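Long-range contact in tissue factor pathway inhibitor 2 (Homo sapiens, PDB 1ZR0), which inhibits trypsin, plasmin and factor VIIa/tissue factor, and factor Xa weakly, represented here by its first Kunitz domain: residues L23-Y27 and N47-W52. Sequence-based numbering, arbitrary orientation.
Sequences LRYYY and NNFYTW
Tyr25 and Phe49 form a single antiparallel bridge, a hydrogen-bonded pair. Tyr25 N gives to Phe49 O at 2.8 Å, and Phe49 N returns to Tyr25 O at 2.9 Å. Asn47 extends the pairing with its side chain. Its OD1 accepts from Tyr27 N at 2.8 Å, and its ND2 gives to a lone pair of Tyr27 O at 3.0 Å. The amide thus stands in for a backbone partner of Tyr27. CG of Asn47 is anti to its own N (chi1 -165°), which brings the amide alongside the strand. ND2 also bonds Leu11 O, so both its hydrogens are probably used.

At the other end, Arg24 NH1 hydrogen-bonds Asn48 OD1 at 2.8 Å; OD1 lies near the guanidinium plane, but the donor stands above the carbonyl plane. Tyr50 CE1 lies over one guanidinium face near its rim, with the planes 51° apart. A leucine in place of Arg24 would probably leave Asn48 OD1 without this donor and remove the guanidinium beside Tyr50.

Backbone N of Trp52 sits over the centre of the Tyr25 ring, and Trp52 CB makes a CH-pi contact with the same face. Thr51 OG1 caps helix 52-58 at Ala54 N. In this Kunitz fold, the loop before that helix joins strand 22-28 through this one bridge and the Asn47 side chain; the strand's other edge bonds strand 33-39.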
# COMPACT_ATOMS: atom_id res chain seq x y z
N LEU B 23 -4.77 -1.12 -11.45
CA LEU B 23 -4.84 -1.14 -12.88
C LEU B 23 -5.65 0.06 -13.41
O LEU B 23 -6.83 0.24 -13.05
CB LEU B 23 -5.52 -2.42 -13.32
CG LEU B 23 -5.45 -2.77 -14.81
CD1 LEU B 23 -4.05 -2.77 -15.35
CD2 LEU B 23 -6.05 -4.24 -14.94
N ARG B 24 -4.97 0.86 -14.23
CA ARG B 24 -5.56 2.05 -14.89
C ARG B 24 -5.11 2.05 -16.33
O ARG B 24 -4.25 1.27 -16.78
CB ARG B 24 -5.07 3.32 -14.17
CG ARG B 24 -5.54 3.53 -12.69
CD ARG B 24 -7.05 3.62 -12.55
NE ARG B 24 -7.42 3.84 -11.18
CZ ARG B 24 -7.30 5.01 -10.57
NH1 ARG B 24 -6.95 6.12 -11.24
NH2 ARG B 24 -7.67 5.11 -9.29
N TYR B 25 -5.65 3.00 -17.09
CA TYR B 25 -5.31 3.17 -18.48
C TYR B 25 -4.79 4.52 -18.79
O TYR B 25 -5.13 5.47 -18.11
CB TYR B 25 -6.52 2.91 -19.32
CG TYR B 25 -6.98 1.47 -19.23
CD1 TYR B 25 -7.74 1.02 -18.19
CD2 TYR B 25 -6.58 0.59 -20.22
CE1 TYR B 25 -8.08 -0.33 -18.08
CE2 TYR B 25 -6.95 -0.74 -20.18
CZ TYR B 25 -7.70 -1.18 -19.13
OH TYR B 25 -8.00 -2.52 -19.07
N TYR B 26 -3.88 4.60 -19.76
CA TYR B 26 -3.31 5.90 -20.15
C TYR B 26 -3.17 5.93 -21.69
O TYR B 26 -3.03 4.91 -22.34
CB TYR B 26 -1.98 6.28 -19.49
CG TYR B 26 -0.84 5.49 -20.07
CD1 TYR B 26 -0.71 4.13 -19.78
CD2 TYR B 26 0.04 6.05 -20.95
CE1 TYR B 26 0.31 3.39 -20.38
CE2 TYR B 26 1.09 5.32 -21.51
CZ TYR B 26 1.19 3.99 -21.24
OH TYR B 26 2.23 3.28 -21.84
N TYR B 27 -3.20 7.14 -22.26
CA TYR B 27 -2.88 7.26 -23.68
C TYR B 27 -1.43 7.36 -23.96
O TYR B 27 -0.78 8.16 -23.38
CB TYR B 27 -3.55 8.51 -24.25
CG TYR B 27 -3.39 8.63 -25.75
CD1 TYR B 27 -4.16 7.91 -26.61
CD2 TYR B 27 -2.49 9.51 -26.27
CE1 TYR B 27 -4.00 8.00 -27.96
CE2 TYR B 27 -2.31 9.62 -27.65
CZ TYR B 27 -3.09 8.86 -28.47
OH TYR B 27 -2.93 8.99 -29.86
N ASN B 47 -3.82 11.91 -17.31
CA ASN B 47 -3.72 10.80 -18.23
C ASN B 47 -3.82 9.46 -17.50
O ASN B 47 -2.84 8.76 -17.36
CB ASN B 47 -2.49 10.89 -19.08
CG ASN B 47 -2.50 9.98 -20.28
OD1 ASN B 47 -3.49 9.36 -20.63
ND2 ASN B 47 -1.38 9.97 -21.01
N ASN B 48 -4.99 9.18 -17.00
CA ASN B 48 -5.22 8.18 -15.95
C ASN B 48 -6.73 7.90 -15.93
O ASN B 48 -7.55 8.74 -15.51
CB ASN B 48 -4.73 8.69 -14.60
CG ASN B 48 -4.85 7.61 -13.52
OD1 ASN B 48 -5.67 6.70 -13.66
ND2 ASN B 48 -4.11 7.77 -12.46
N PHE B 49 -7.14 6.77 -16.50
CA PHE B 49 -8.53 6.48 -16.71
C PHE B 49 -8.84 5.14 -16.10
O PHE B 49 -7.97 4.22 -16.03
CB PHE B 49 -8.82 6.40 -18.22
CG PHE B 49 -8.51 7.66 -18.91
CD1 PHE B 49 -9.47 8.68 -18.95
CD2 PHE B 49 -7.30 7.88 -19.50
CE1 PHE B 49 -9.13 9.90 -19.53
CE2 PHE B 49 -6.96 9.08 -20.12
CZ PHE B 49 -7.90 10.10 -20.15
N TYR B 50 -10.10 4.96 -15.73
CA TYR B 50 -10.51 3.70 -15.06
C TYR B 50 -10.68 2.50 -16.00
O TYR B 50 -10.64 1.31 -15.57
CB TYR B 50 -11.83 3.97 -14.34
CG TYR B 50 -11.68 4.75 -13.11
CD1 TYR B 50 -10.92 4.23 -12.03
CD2 TYR B 50 -12.19 6.04 -12.99
CE1 TYR B 50 -10.78 4.92 -10.87
CE2 TYR B 50 -12.05 6.77 -11.81
CZ TYR B 50 -11.32 6.21 -10.76
OH TYR B 50 -11.19 6.90 -9.57
N THR B 51 -10.88 2.76 -17.28
CA THR B 51 -11.25 1.78 -18.29
C THR B 51 -10.64 2.09 -19.64
O THR B 51 -10.35 3.26 -19.91
CB THR B 51 -12.80 1.64 -18.42
OG1 THR B 51 -13.34 2.84 -19.01
CG2 THR B 51 -13.48 1.47 -17.06
N TRP B 52 -10.44 1.08 -20.49
CA TRP B 52 -9.95 1.35 -21.84
C TRP B 52 -10.96 2.31 -22.59
O TRP B 52 -10.56 3.29 -23.20
CB TRP B 52 -9.76 0.06 -22.58
CG TRP B 52 -9.33 0.27 -23.96
CD1 TRP B 52 -8.07 0.40 -24.41
CD2 TRP B 52 -10.19 0.51 -25.09
NE1 TRP B 52 -8.09 0.67 -25.76
CE2 TRP B 52 -9.38 0.75 -26.19
CE3 TRP B 52 -11.58 0.55 -25.26
CZ2 TRP B 52 -9.89 0.99 -27.49
CZ3 TRP B 52 -12.10 0.80 -26.57
CH2 TRP B 52 -11.23 0.99 -27.65